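Local coordinates for protein nigerythrin (PDB 1YV1) that shows NADH peroxidase activity in vitro and carries a hemerythrin-like diiron centre and a rubredoxin-like iron centre in each subunit of a homodimer, at residues A[63-68]-A[169-174]; A[71-76]-A[147-152]; A[175-180]-A[189-194]. One frame throughout, in Å; residues are numbered along the deposited sequence.

How the contacts relate
Helix 60-87 supplies one side of contacts 1 and 2, so the two sit next to each other along it, their centres about 11 Å apart. Contact 2 holds the two diiron-site irons, while contact 3 supplies three of the four cysteines round the rubredoxin-like iron; the fourth, Cys174, belongs to contact 1. Between contacts 2 and 3 run two probable hydrogen bonds, His76 NE2 to Cys177 O and His152 NE2 to Gly178 O, both 2.9 Å. They join ligands of both diiron-site irons to the Cys177-Gly178 turn, across a separation of the rubredoxin-like and diiron centres compatible with electron transfer. Leu173 of contact 1 packs on Ala71 and Ala72 of contact 2.

Contact 1 of 3, residues A[63-68]-A[169-174]; sequences ARLFEA and DKFHLC. With FE2 (Fe (II) ion), chain E.
Arg64 reaches from the helix to the backbone carbonyl of Asp169 and makes the polar part of this contact. NH1 and NH2 both point at that one oxygen: Arg64 NH1 to Asp169 O and Arg64 NH2 to Asp169 O each measure 3.2 Å. The oxygen lies almost in the guanidinium plane; NH1 meets it on a lone pair in the carbonyl plane, whereas NH2 comes in tilted from that plane. Gln61 donates to the same carbonyl. A bend in the arginine chain at chi3 (-72°) brings the guanidinium to the loop that leads into the strand, and the salt bridge of NE with Glu60 gives the group a second restraint. An arginine suits the place because its two terminal nitrogens can share one acceptor while NE serves another.

The apolar part centres on Phe171. Leu65 lies over one face of its ring, with Leu65 CD1 3.9 Å from the ring centroid in a CH-pi contact and Leu65 CB 3.7 Å from Phe171 CE1. Having CG anti to the backbone N (chi1 175°) brings the leucine branch over the ring. Ala68, with its short side chain, lets the strand come close: its CB is 4.2 Å from Phe171 CB, and Leu173 CD1 rests 3.9 Å from Ala68 O. Strand alternation directs Phe171 and Leu173 at the helix and His172 away from it.

Helix and strand run nearly parallel, 5° apart. The arrangement is an interdomain seam, in which the first strand of the rubredoxin-like domain lies along a helix of the ferritin-like four-helix bundle, just ahead of the iron ligand Cys174.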
loop_
_atom_site.group_PDB
_atom_site.type_symbol
_atom_site.label_atom_id
_atom_site.label_comp_id
_atom_site.label_asym_id
_atom_site.label_seq_id
_atom_site.Cartn_x
_atom_site.Cartn_y
_atom_site.Cartn_z
ATOM N N ALA A 63 6.371 15.563 4.847
ATOM C CA ALA A 63 6.148 16.677 3.934
ATOM C C ALA A 63 7.132 16.553 2.774
ATOM O O ALA A 63 6.767 16.749 1.613
ATOM C CB ALA A 63 6.360 18.002 4.657
ATOM N N ARG A 64 8.381 16.229 3.093
ATOM C CA ARG A 64 9.408 16.072 2.068
ATOM C C ARG A 64 9.078 14.913 1.127
ATOM O O ARG A 64 9.370 14.982 -0.069
ATOM C CB ARG A 64 10.786 15.866 2.709
ATOM C CG ARG A 64 11.327 17.121 3.388
ATOM C CD ARG A 64 12.777 16.975 3.852
ATOM N NE ARG A 64 12.949 16.104 5.014
ATOM C CZ ARG A 64 13.473 14.881 4.973
ATOM N NH1 ARG A 64 13.885 14.358 3.823
ATOM N NH2 ARG A 64 13.595 14.179 6.089
ATOM N N LEU A 65 8.468 13.854 1.654
ATOM C CA LEU A 65 8.099 12.722 0.809
ATOM C C LEU A 65 6.999 13.156 -0.154
ATOM O O LEU A 65 7.021 12.805 -1.330
ATOM C CB LEU A 65 7.608 11.544 1.653
ATOM C CG LEU A 65 7.087 10.328 0.875
ATOM C CD1 LEU A 65 8.163 9.786 -0.060
ATOM C CD2 LEU A 65 6.651 9.257 1.870
ATOM N N PHE A 66 6.026 13.913 0.348
ATOM C CA PHE A 66 4.951 14.400 -0.512
ATOM C C PHE A 66 5.519 15.322 -1.589
ATOM O O PHE A 66 5.060 15.312 -2.729
ATOM C CB PHE A 66 3.902 15.157 0.310
ATOM C CG PHE A 66 2.902 14.267 0.998
ATOM C CD1 PHE A 66 2.573 14.472 2.333
ATOM C CD2 PHE A 66 2.266 13.245 0.301
ATOM C CE1 PHE A 66 1.622 13.668 2.967
ATOM C CE2 PHE A 66 1.317 12.438 0.925
ATOM C CZ PHE A 66 0.996 12.651 2.259
ATOM N N GLU A 67 6.518 16.121 -1.226
ATOM C CA GLU A 67 7.129 17.031 -2.186
ATOM C C GLU A 67 7.914 16.256 -3.235
ATOM O O GLU A 67 7.888 16.602 -4.413
ATOM C CB GLU A 67 8.039 18.030 -1.467
ATOM C CG GLU A 67 7.280 18.946 -0.522
ATOM C CD GLU A 67 8.182 19.907 0.218
ATOM O OE1 GLU A 67 9.133 19.440 0.878
ATOM O OE2 GLU A 67 7.938 21.131 0.140
ATOM N N ALA A 68 8.610 15.208 -2.806
ATOM C CA ALA A 68 9.384 14.390 -3.734
ATOM C C ALA A 68 8.448 13.652 -4.686
ATOM O O ALA A 68 8.731 13.532 -5.878
ATOM C CB ALA A 68 10.246 13.388 -2.969
ATOM N N ASP A 169 16.506 10.495 7.127
ATOM C CA ASP A 169 16.756 10.028 5.768
ATOM C C ASP A 169 16.210 11.018 4.754
ATOM O O ASP A 169 15.170 11.645 4.968
ATOM C CB ASP A 169 16.075 8.682 5.499
ATOM C CG ASP A 169 16.845 7.504 6.054
ATOM O OD1 ASP A 169 17.956 7.699 6.589
ATOM O OD2 ASP A 169 16.328 6.372 5.947
ATOM N N LYS A 170 16.919 11.152 3.643
ATOM C CA LYS A 170 16.472 12.026 2.574
ATOM C C LYS A 170 15.793 11.123 1.554
ATOM O O LYS A 170 16.024 9.912 1.535
ATOM C CB LYS A 170 17.658 12.742 1.926
ATOM C CG LYS A 170 18.293 13.804 2.807
ATOM C CD LYS A 170 19.421 14.523 2.085
ATOM C CE LYS A 170 19.852 15.771 2.846
ATOM N NZ LYS A 170 18.747 16.772 2.936
ATOM N N PHE A 171 14.934 11.704 0.728
ATOM C CA PHE A 171 14.266 10.938 -0.312
ATOM C C PHE A 171 14.927 11.317 -1.629
ATOM O O PHE A 171 14.938 12.486 -2.015
ATOM C CB PHE A 171 12.772 11.259 -0.349
ATOM C CG PHE A 171 12.039 10.839 0.889
ATOM C CD1 PHE A 171 11.715 11.766 1.872
ATOM C CD2 PHE A 171 11.709 9.502 1.091
ATOM C CE1 PHE A 171 11.071 11.370 3.041
ATOM C CE2 PHE A 171 11.066 9.095 2.259
ATOM C CZ PHE A 171 10.748 10.031 3.235
ATOM N N HIS A 172 15.494 10.322 -2.301
ATOM C CA HIS A 172 16.182 10.545 -3.566
ATOM C C HIS A 172 15.267 10.242 -4.742
ATOM O O HIS A 172 14.740 9.139 -4.867
ATOM C CB HIS A 172 17.438 9.681 -3.609
ATOM C CG HIS A 172 18.426 10.019 -2.537
ATOM N ND1 HIS A 172 19.195 11.163 -2.572
ATOM C CD2 HIS A 172 18.733 9.396 -1.375
ATOM C CE1 HIS A 172 19.933 11.229 -1.478
ATOM N NE2 HIS A 172 19.672 10.169 -0.735
ATOM N N LEU A 173 15.089 11.241 -5.600
ATOM C CA LEU A 173 14.216 11.133 -6.760
ATOM C C LEU A 173 14.971 10.957 -8.070
ATOM O O LEU A 173 15.870 11.737 -8.378
ATOM C CB LEU A 173 13.351 12.392 -6.856
ATOM C CG LEU A 173 12.429 12.527 -8.069
ATOM C CD1 LEU A 173 11.298 11.518 -7.961
ATOM C CD2 LEU A 173 11.869 13.939 -8.130
ATOM N N CYS A 174 14.595 9.937 -8.841
ATOM C CA CYS A 174 15.221 9.693 -10.137
ATOM C C CYS A 174 14.601 10.678 -11.125
ATOM O O CYS A 174 13.386 10.713 -11.287
ATOM C CB CYS A 174 14.953 8.266 -10.610
ATOM S SG CYS A 174 15.563 7.969 -12.285
HETATM FE FE FE2 E . 14.709 5.876 -12.841
#

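Contact 2 of 3, residues A[71-76]-A[147-152]; sequences AAELIH and LAESVH. With FE2 (Fe (II) ion), chain C; FE2 (Fe (II) ion), chain D.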
loop_
_atom_site.group_PDB
_atom_site.type_symbol
_atom_site.label_atom_id
_atom_site.label_comp_id
_atom_site.label_asym_id
_atom_site.label_seq_id
_atom_site.Cartn_x
_atom_site.Cartn_y
_atom_site.Cartn_z
ATOM N N ALA A 71 7.039 15.957 -7.253
ATOM C CA ALA A 71 8.044 16.177 -8.286
ATOM C C ALA A 71 8.075 14.981 -9.237
ATOM O O ALA A 71 8.276 15.134 -10.444
ATOM C CB ALA A 71 9.411 16.385 -7.648
ATOM N N ALA A 72 7.857 13.789 -8.688
ATOM C CA ALA A 72 7.854 12.579 -9.500
ATOM C C ALA A 72 6.713 12.629 -10.511
ATOM O O ALA A 72 6.883 12.246 -11.669
ATOM C CB ALA A 72 7.715 11.345 -8.610
ATOM N N GLU A 73 5.551 13.109 -10.080
ATOM C CA GLU A 73 4.413 13.181 -10.986
ATOM C C GLU A 73 4.674 14.220 -12.079
ATOM O O GLU A 73 4.170 14.085 -13.208
ATOM C CB GLU A 73 3.131 13.509 -10.212
ATOM C CG GLU A 73 2.939 12.700 -8.917
ATOM C CD GLU A 73 3.112 11.189 -9.078
ATOM O OE1 GLU A 73 3.432 10.739 -10.204
ATOM O OE2 GLU A 73 2.915 10.457 -8.086
ATOM N N LEU A 74 5.456 15.245 -11.760
ATOM C CA LEU A 74 5.773 16.274 -12.744
ATOM C C LEU A 74 6.650 15.652 -13.829
ATOM O O LEU A 74 6.587 16.040 -14.997
ATOM C CB LEU A 74 6.496 17.443 -12.069
ATOM C CG LEU A 74 6.601 18.750 -12.856
ATOM C CD1 LEU A 74 5.218 19.197 -13.317
ATOM C CD2 LEU A 74 7.237 19.809 -11.973
ATOM N N ILE A 75 7.467 14.680 -13.434
ATOM C CA ILE A 75 8.341 13.986 -14.371
ATOM C C ILE A 75 7.460 13.168 -15.320
ATOM O O ILE A 75 7.685 13.141 -16.531
ATOM C CB ILE A 75 9.316 13.042 -13.625
ATOM C CG1 ILE A 75 10.334 13.876 -12.844
ATOM C CG2 ILE A 75 10.013 12.114 -14.611
ATOM C CD1 ILE A 75 11.213 13.061 -11.911
ATOM N N HIS A 76 6.451 12.507 -14.764
ATOM C CA HIS A 76 5.536 11.702 -15.571
ATOM C C HIS A 76 4.791 12.587 -16.559
ATOM O O HIS A 76 4.599 12.209 -17.714
ATOM C CB HIS A 76 4.553 10.964 -14.662
ATOM C CG HIS A 76 5.216 9.968 -13.761
ATOM N ND1 HIS A 76 4.589 9.422 -12.662
ATOM C CD2 HIS A 76 6.459 9.433 -13.791
ATOM C CE1 HIS A 76 5.420 8.595 -12.052
ATOM N NE2 HIS A 76 6.561 8.583 -12.717
ATOM N N LEU A 147 5.486 1.708 -13.084
ATOM C CA LEU A 147 6.454 1.159 -12.144
ATOM C C LEU A 147 6.742 2.114 -10.992
ATOM O O LEU A 147 6.910 1.691 -9.844
ATOM C CB LEU A 147 7.753 0.810 -12.875
ATOM C CG LEU A 147 7.623 -0.364 -13.848
ATOM C CD1 LEU A 147 8.852 -0.443 -14.746
ATOM C CD2 LEU A 147 7.443 -1.650 -13.056
ATOM N N ALA A 148 6.785 3.405 -11.296
ATOM C CA ALA A 148 7.054 4.393 -10.265
ATOM C C ALA A 148 5.900 4.508 -9.269
ATOM O O ALA A 148 6.128 4.662 -8.069
ATOM C CB ALA A 148 7.331 5.748 -10.900
ATOM N N GLU A 149 4.665 4.416 -9.757
ATOM C CA GLU A 149 3.507 4.547 -8.878
ATOM C C GLU A 149 3.443 3.464 -7.802
ATOM O O GLU A 149 3.070 3.748 -6.662
ATOM C CB GLU A 149 2.197 4.543 -9.680
ATOM C CG GLU A 149 2.253 5.351 -10.964
ATOM C CD GLU A 149 2.508 6.835 -10.790
ATOM O OE1 GLU A 149 3.066 7.231 -9.751
ATOM O OE2 GLU A 149 2.149 7.617 -11.696
ATOM N N SER A 150 3.784 2.223 -8.139
ATOM C CA SER A 150 3.736 1.179 -7.119
ATOM C C SER A 150 4.815 1.422 -6.064
ATOM O O SER A 150 4.633 1.075 -4.897
ATOM C CB SER A 150 3.862 -0.218 -7.743
ATOM O OG SER A 150 5.057 -0.379 -8.475
ATOM N N VAL A 151 5.926 2.037 -6.463
ATOM C CA VAL A 151 6.984 2.363 -5.513
ATOM C C VAL A 151 6.460 3.474 -4.594
ATOM O O VAL A 151 6.672 3.438 -3.384
ATOM C CB VAL A 151 8.274 2.837 -6.235
ATOM C CG1 VAL A 151 9.210 3.530 -5.251
ATOM C CG2 VAL A 151 8.976 1.642 -6.869
ATOM N N HIS A 152 5.766 4.454 -5.171
ATOM C CA HIS A 152 5.192 5.544 -4.382
ATOM C C HIS A 152 4.221 4.990 -3.339
ATOM O O HIS A 152 4.204 5.441 -2.193
ATOM C CB HIS A 152 4.439 6.506 -5.261
ATOM C CG HIS A 152 5.323 7.221 -6.279
ATOM N ND1 HIS A 152 4.813 7.940 -7.338
ATOM C CD2 HIS A 152 6.670 7.315 -6.372
ATOM C CE1 HIS A 152 5.809 8.445 -8.043
ATOM N NE2 HIS A 152 6.948 8.083 -7.478
HETATM FE FE FE2 C . 2.638 9.603 -11.775
HETATM FE FE FE2 D . 2.737 8.438 -8.058
HETATM O O HOH W 1 0.463 9.748 -10.868
HETATM O O HOH W 2 0.599 9.022 -8.516
#
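Glu73 meets His152, and Glu149 meets His76, from opposite directions; each helix offers one glutamate and one histidine to a pair of irons. Carboxylate and ring planes stand nearly upright to each other, 79° apart for Glu73 with His152 and 89° for Glu149 with His76. Glu73 OE2 comes within 3.2 Å of His152 ND1, and Glu149 OE2 equally near His76 ND1, not as hydrogen bonds but because each pair shares a metal.

Both glutamates bridge. Glu73 OE1 binds the His76 iron at 2.1 Å and Glu73 OE2 the other at 2.0 Å; Glu149 does the converse, with OE2 on the His76 iron and OE1 on that of His152. Bends at chi2 (-50° in Glu73, and a like one in Glu149) fold these chains back so that each carboxylate spans the 3.9 Å between the two irons. A glutamate suits this task because its two oxygens can hold one metal each.

Alanines fit beside the rings: Ala148 CB lies at the His76 edge, 3.5 Å from His76 NE2, and Ala72 CB packs obliquely against His152. With ND1 on the metal, NE2 of His76 and of His152 donates to the carbonyls of Cys177 and Gly178.

Glu40 and Glu115 complete the protein ligands, and each iron also holds a water. This is the diiron site of a ferritin-like four-helix bundle, with histidine ligation of both irons in the all-ferrous state.

Contact 3 of 3, residues A[175-180]-A[189-194]; sequences PICGYI and CPICFR. With FE2 (Fe (II) ion), chain E.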
loop_
_atom_site.group_PDB
_atom_site.type_symbol
_atom_site.label_atom_id
_atom_site.label_comp_id
_atom_site.label_asym_id
_atom_site.label_seq_id
_atom_site.Cartn_x
_atom_site.Cartn_y
_atom_site.Cartn_z
ATOM N N PRO A 175 15.431 11.486 -11.804
ATOM C CA PRO A 175 14.941 12.475 -12.770
ATOM C C PRO A 175 14.336 11.900 -14.045
ATOM O O PRO A 175 13.629 12.599 -14.772
ATOM C CB PRO A 175 16.185 13.306 -13.066
ATOM C CG PRO A 175 17.279 12.277 -12.981
ATOM C CD PRO A 175 16.904 11.509 -11.728
ATOM N N ILE A 176 14.608 10.627 -14.301
ATOM C CA ILE A 176 14.123 9.978 -15.510
ATOM C C ILE A 176 12.765 9.285 -15.400
ATOM O O ILE A 176 11.938 9.401 -16.307
ATOM C CB ILE A 176 15.172 8.956 -16.023
ATOM C CG1 ILE A 176 16.501 9.670 -16.297
ATOM C CG2 ILE A 176 14.677 8.275 -17.283
ATOM C CD1 ILE A 176 16.394 10.799 -17.301
ATOM N N CYS A 177 12.516 8.591 -14.291
ATOM C CA CYS A 177 11.259 7.861 -14.153
ATOM C C CYS A 177 10.415 8.185 -12.926
ATOM O O CYS A 177 9.280 7.729 -12.822
ATOM C CB CYS A 177 11.541 6.359 -14.172
ATOM S SG CYS A 177 12.420 5.781 -12.708
ATOM N N GLY A 178 10.960 8.949 -11.992
ATOM C CA GLY A 178 10.185 9.284 -10.809
ATOM C C GLY A 178 10.323 8.304 -9.658
ATOM O O GLY A 178 9.583 8.379 -8.678
ATOM N N TYR A 179 11.253 7.368 -9.775
ATOM C CA TYR A 179 11.489 6.414 -8.702
ATOM C C TYR A 179 11.965 7.204 -7.488
ATOM O O TYR A 179 12.663 8.204 -7.635
ATOM C CB TYR A 179 12.573 5.417 -9.116
ATOM C CG TYR A 179 13.120 4.586 -7.977
ATOM C CD1 TYR A 179 12.380 3.537 -7.432
ATOM C CD2 TYR A 179 14.382 4.850 -7.439
ATOM C CE1 TYR A 179 12.883 2.768 -6.382
ATOM C CE2 TYR A 179 14.895 4.090 -6.389
ATOM C CZ TYR A 179 14.141 3.049 -5.868
ATOM O OH TYR A 179 14.639 2.276 -4.845
ATOM N N ILE A 180 11.584 6.758 -6.295
ATOM C CA ILE A 180 12.002 7.420 -5.065
ATOM C C ILE A 180 12.608 6.405 -4.118
ATOM O O ILE A 180 12.039 5.335 -3.892
ATOM C CB ILE A 180 10.816 8.107 -4.346
ATOM C CG1 ILE A 180 10.289 9.257 -5.206
ATOM C CG2 ILE A 180 11.257 8.624 -2.966
ATOM C CD1 ILE A 180 9.027 9.887 -4.665
ATOM N N CYS A 189 18.912 3.469 -9.978
ATOM C CA CYS A 189 17.467 3.320 -10.054
ATOM C C CYS A 189 17.115 1.907 -10.531
ATOM O O CYS A 189 17.617 1.446 -11.555
ATOM C CB CYS A 189 16.899 4.350 -11.027
ATOM S SG CYS A 189 15.119 4.241 -11.236
ATOM N N PRO A 190 16.250 1.197 -9.788
ATOM C CA PRO A 190 15.865 -0.161 -10.183
ATOM C C PRO A 190 14.908 -0.194 -11.369
ATOM O O PRO A 190 14.694 -1.244 -11.975
ATOM C CB PRO A 190 15.235 -0.719 -8.913
ATOM C CG PRO A 190 14.582 0.490 -8.324
ATOM C CD PRO A 190 15.650 1.556 -8.490
ATOM N N ILE A 191 14.334 0.958 -11.700
ATOM C CA ILE A 191 13.402 1.042 -12.815
ATOM C C ILE A 191 14.089 1.358 -14.142
ATOM O O ILE A 191 13.787 0.728 -15.155
ATOM C CB ILE A 191 12.302 2.102 -12.542
ATOM C CG1 ILE A 191 11.414 1.631 -11.386
ATOM C CG2 ILE A 191 11.468 2.339 -13.803
ATOM C CD1 ILE A 191 10.359 2.630 -10.966
ATOM N N CYS A 192 15.016 2.316 -14.142
ATOM C CA CYS A 192 15.701 2.693 -15.379
ATOM C C CYS A 192 17.228 2.630 -15.320
ATOM O O CYS A 192 17.901 2.974 -16.296
ATOM C CB CYS A 192 15.273 4.099 -15.809
ATOM S SG CYS A 192 15.893 5.424 -14.745
ATOM N N PHE A 193 17.765 2.203 -14.180
ATOM C CA PHE A 193 19.211 2.066 -13.978
ATOM C C PHE A 193 20.004 3.368 -13.883
ATOM O O PHE A 193 21.238 3.357 -13.913
ATOM C CB PHE A 193 19.814 1.173 -15.072
ATOM C CG PHE A 193 19.505 -0.293 -14.905
ATOM C CD1 PHE A 193 18.590 -0.728 -13.949
ATOM C CD2 PHE A 193 20.129 -1.239 -15.710
ATOM C CE1 PHE A 193 18.304 -2.083 -13.798
ATOM C CE2 PHE A 193 19.850 -2.597 -15.567
ATOM C CZ PHE A 193 18.936 -3.020 -14.611
ATOM N N ARG A 194 19.301 4.484 -13.758
ATOM C CA ARG A 194 19.951 5.781 -13.637
ATOM C C ARG A 194 20.853 5.777 -12.400
ATOM O O ARG A 194 20.411 5.444 -11.305
ATOM C CB ARG A 194 18.892 6.876 -13.489
ATOM C CG ARG A 194 19.425 8.297 -13.567
ATOM C CD ARG A 194 19.860 8.626 -14.978
ATOM N NE ARG A 194 20.040 10.060 -15.179
ATOM C CZ ARG A 194 20.207 10.622 -16.371
ATOM N NH1 ARG A 194 20.218 9.863 -17.460
ATOM N NH2 ARG A 194 20.355 11.937 -16.478
HETATM FE FE FE2 E . 14.709 5.876 -12.841
#
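Cys189 SG is gripped from several sides: it binds the iron at 2.3 Å, accepts the N-H of Cys192 at 3.5 Å along a fairly straight path (162°), and takes a weak bond from Ile191 N. Across the contact the same sulfur lies 3.4 Å from Cys177 SG, a fellow ligand. N-H donors to thiolate sulfur probably stabilise its negative charge. Weak bonds also run from Tyr179 N to Cys177 SG and from Arg194 N to Cys192 SG.

The two loops repeat each other. Cys177 and Cys192 each hold SG between the backbone N and the carbonyl carbon (chi1 69° and 70°), which turns both sulfurs in to the metal. At the backbone angles of Gly178 a side chain would press on the preceding carbonyl, so glycine fits.

Pro190 crosses the Tyr179 ring at about a right angle, its CD over one face and 3.4 Å from the centroid in a CH-pi contact; its CD and CG methylenes, held in a rigid ring, suit the aromatic face. Cys189 SG sits obliquely to the same ring, and Ile191 CB packs 3.7 Å from Cys177 SG. The Tyr179 hydroxyl is hydrogen-bonded to His181. Ile176 CG1 lies over one face of the Arg194 guanidinium, whose NE is hydrogen-bonded to Thr198.

With Cys174 as fourth ligand, two CxxC loops enclose the iron in the tetrahedral Fe(Cys)4 site of the rubredoxin fold.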